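Long-range contact in Ydr267cp (Saccharomyces cerevisiae, PDB 2HES), which serves as an essential part of the cytosolic iron-sulfur protein assembly machinery, being required for the maturation of extramitochondrial iron-sulfur proteins: residues V148-H152 against V177-K181. Sequence-based numbering, arbitrary orientation.
Sequences VLQEH and VRIWK
Leu149 lies over one face of the Trp180 indole, its CB 4.0 Å from the centroid of the six-membered ring in a CH-pi contact and its CD1 3.8 Å from Trp180 CE3. A branched aliphatic chain suits this place because its methyls spread over the flat ring; tryptophan offers a broad face and one N-H. At the ring's rim, His152 CD2 and Glu151 CG sit near the indole plane, with Glu151 CG 3.6 Å from Trp180 CH2. One face of the His152 imidazole is covered by Arg178, whose CD rests 3.8 Å from the ring centroid. The straight run from CG to NE (chi2 -177°) lays arginine's methylenes over the ring, the two side chains sliding past each other in opposite directions. Histidine brings two ring nitrogens: Trp180 NE1 gives its hydrogen to Ser170 OG, which also bonds His152 NE2, while Asp174 OD2 takes the bond from His152 ND1, completing the Trp-Ser-His-Asp network familiar in WD40 propellers.

Leu149, His152 and Trp180 are buried, but the outer side is looser, with Glu151 exposed and Arg178 partly so. The charged guanidinium, nearly perpendicular to the imidazole, has Glu151 CB over one face, 3.5 Å from Arg178 NH1. The bent Glu151 chain (chi2 -56°) leads its carboxylate away, without a salt bridge. Cutting Arg178 back to an alanine is likely to bare that imidazole face and leave Glu151 CB without the guanidinium beside it.

No hydrogen bond spans the segments: Ser170 and Asp174 orient the rings, and non-directional van der Waals and CH-pi packing joins the connection after strand 144-149 to strand 177-183 of the next blade, consistent with a join that depends on shape fit.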
loop_
_atom_site.group_PDB
_atom_site.type_symbol
_atom_site.label_atom_id
_atom_site.label_comp_id
_atom_site.label_asym_id
_atom_site.label_seq_id
_atom_site.Cartn_x
_atom_site.Cartn_y
_atom_site.Cartn_z
ATOM N N VAL A 148 -18.945 6.777 3.692
ATOM C CA VAL A 148 -18.374 7.542 2.584
ATOM C C VAL A 148 -17.672 8.739 3.215
ATOM O O VAL A 148 -18.339 9.631 3.787
ATOM C CB VAL A 148 -19.453 8.008 1.602
ATOM C CG1 VAL A 148 -18.821 8.897 0.531
ATOM C CG2 VAL A 148 -20.094 6.825 0.905
ATOM N N LEU A 149 -16.338 8.755 3.115
ATOM C CA LEU A 149 -15.511 9.599 3.975
ATOM C C LEU A 149 -14.859 10.667 3.119
ATOM O O LEU A 149 -13.979 10.370 2.287
ATOM C CB LEU A 149 -14.441 8.753 4.628
ATOM C CG LEU A 149 -15.007 7.705 5.572
ATOM C CD1 LEU A 149 -13.937 6.717 5.915
ATOM C CD2 LEU A 149 -15.614 8.433 6.823
ATOM N N GLN A 150 -15.358 11.887 3.291
ATOM C CA GLN A 150 -15.006 13.002 2.399
ATOM C C GLN A 150 -14.444 14.137 3.228
ATOM O O GLN A 150 -15.157 15.082 3.572
ATOM C CB GLN A 150 -16.264 13.430 1.614
ATOM C CG GLN A 150 -16.841 12.319 0.762
ATOM C CD GLN A 150 -17.926 12.804 -0.172
ATOM O OE1 GLN A 150 -19.097 12.459 -0.007
ATOM N NE2 GLN A 150 -17.550 13.638 -1.142
ATOM N N GLU A 151 -13.160 14.047 3.576
ATOM C CA GLU A 151 -12.505 15.148 4.306
ATOM C C GLU A 151 -11.270 15.689 3.614
ATOM O O GLU A 151 -10.933 16.891 3.777
ATOM C CB GLU A 151 -12.176 14.767 5.752
ATOM C CG GLU A 151 -13.379 14.242 6.585
ATOM C CD GLU A 151 -14.580 15.194 6.637
ATOM O OE1 GLU A 151 -14.403 16.419 6.850
ATOM O OE2 GLU A 151 -15.720 14.701 6.481
ATOM N N HIS A 152 -10.601 14.828 2.846
ATOM C CA HIS A 152 -9.442 15.231 2.045
ATOM C C HIS A 152 -9.935 16.318 1.098
ATOM O O HIS A 152 -11.119 16.345 0.734
ATOM C CB HIS A 152 -8.801 14.051 1.273
ATOM C CG HIS A 152 -7.911 13.199 2.132
ATOM N ND1 HIS A 152 -6.741 13.676 2.689
ATOM C CD2 HIS A 152 -8.030 11.913 2.548
ATOM C CE1 HIS A 152 -6.178 12.713 3.407
ATOM N NE2 HIS A 152 -6.945 11.646 3.353
ATOM N N VAL A 177 -1.823 13.000 5.615
ATOM C CA VAL A 177 -2.336 11.665 5.920
ATOM C C VAL A 177 -3.510 11.886 6.904
ATOM O O VAL A 177 -3.395 12.685 7.839
ATOM C CB VAL A 177 -1.258 10.778 6.574
ATOM C CG1 VAL A 177 -1.893 9.448 7.061
ATOM C CG2 VAL A 177 -0.106 10.523 5.610
ATOM N N ARG A 178 -4.629 11.172 6.701
ATOM C CA ARG A 178 -5.729 11.196 7.651
ATOM C C ARG A 178 -5.875 9.818 8.271
ATOM O O ARG A 178 -5.676 8.799 7.598
ATOM C CB ARG A 178 -7.058 11.647 7.019
ATOM C CG ARG A 178 -7.066 13.166 6.843
ATOM C CD ARG A 178 -8.400 13.642 6.300
ATOM N NE ARG A 178 -8.351 15.075 6.125
ATOM C CZ ARG A 178 -8.914 15.983 6.895
ATOM N NH1 ARG A 178 -9.640 15.640 7.958
ATOM N NH2 ARG A 178 -8.718 17.270 6.580
ATOM N N ILE A 179 -6.219 9.816 9.547
ATOM C CA ILE A 179 -6.443 8.563 10.293
ATOM C C ILE A 179 -7.921 8.477 10.540
ATOM O O ILE A 179 -8.543 9.465 10.989
ATOM C CB ILE A 179 -5.642 8.573 11.668
ATOM C CG1 ILE A 179 -4.146 8.852 11.501
ATOM C CG2 ILE A 179 -5.888 7.229 12.437
ATOM C CD1 ILE A 179 -3.442 7.843 10.603
ATOM N N TRP A 180 -8.499 7.291 10.318
ATOM C CA TRP A 180 -9.924 7.114 10.427
ATOM C C TRP A 180 -10.187 5.951 11.363
ATOM O O TRP A 180 -9.461 4.941 11.318
ATOM C CB TRP A 180 -10.494 6.742 9.069
ATOM C CG TRP A 180 -10.091 7.692 7.991
ATOM C CD1 TRP A 180 -8.972 7.581 7.220
ATOM C CD2 TRP A 180 -10.840 8.812 7.475
ATOM N NE1 TRP A 180 -8.945 8.612 6.283
ATOM C CE2 TRP A 180 -10.074 9.371 6.421
ATOM C CE3 TRP A 180 -12.069 9.428 7.830
ATOM C CZ2 TRP A 180 -10.493 10.522 5.695
ATOM C CZ3 TRP A 180 -12.469 10.584 7.138
ATOM C CH2 TRP A 180 -11.669 11.108 6.059
ATOM N N LYS A 181 -11.223 6.096 12.175
ATOM C CA LYS A 181 -11.543 5.102 13.213
ATOM C C LYS A 181 -13.056 5.048 13.325
ATOM O O LYS A 181 -13.688 6.049 13.049
ATOM C CB LYS A 181 -11.015 5.654 14.530
ATOM C CG LYS A 181 -11.334 4.819 15.712
ATOM C CD LYS A 181 -10.532 5.337 16.883
ATOM C CE LYS A 181 -10.810 4.457 18.101
ATOM N NZ LYS A 181 -9.798 4.594 19.164
#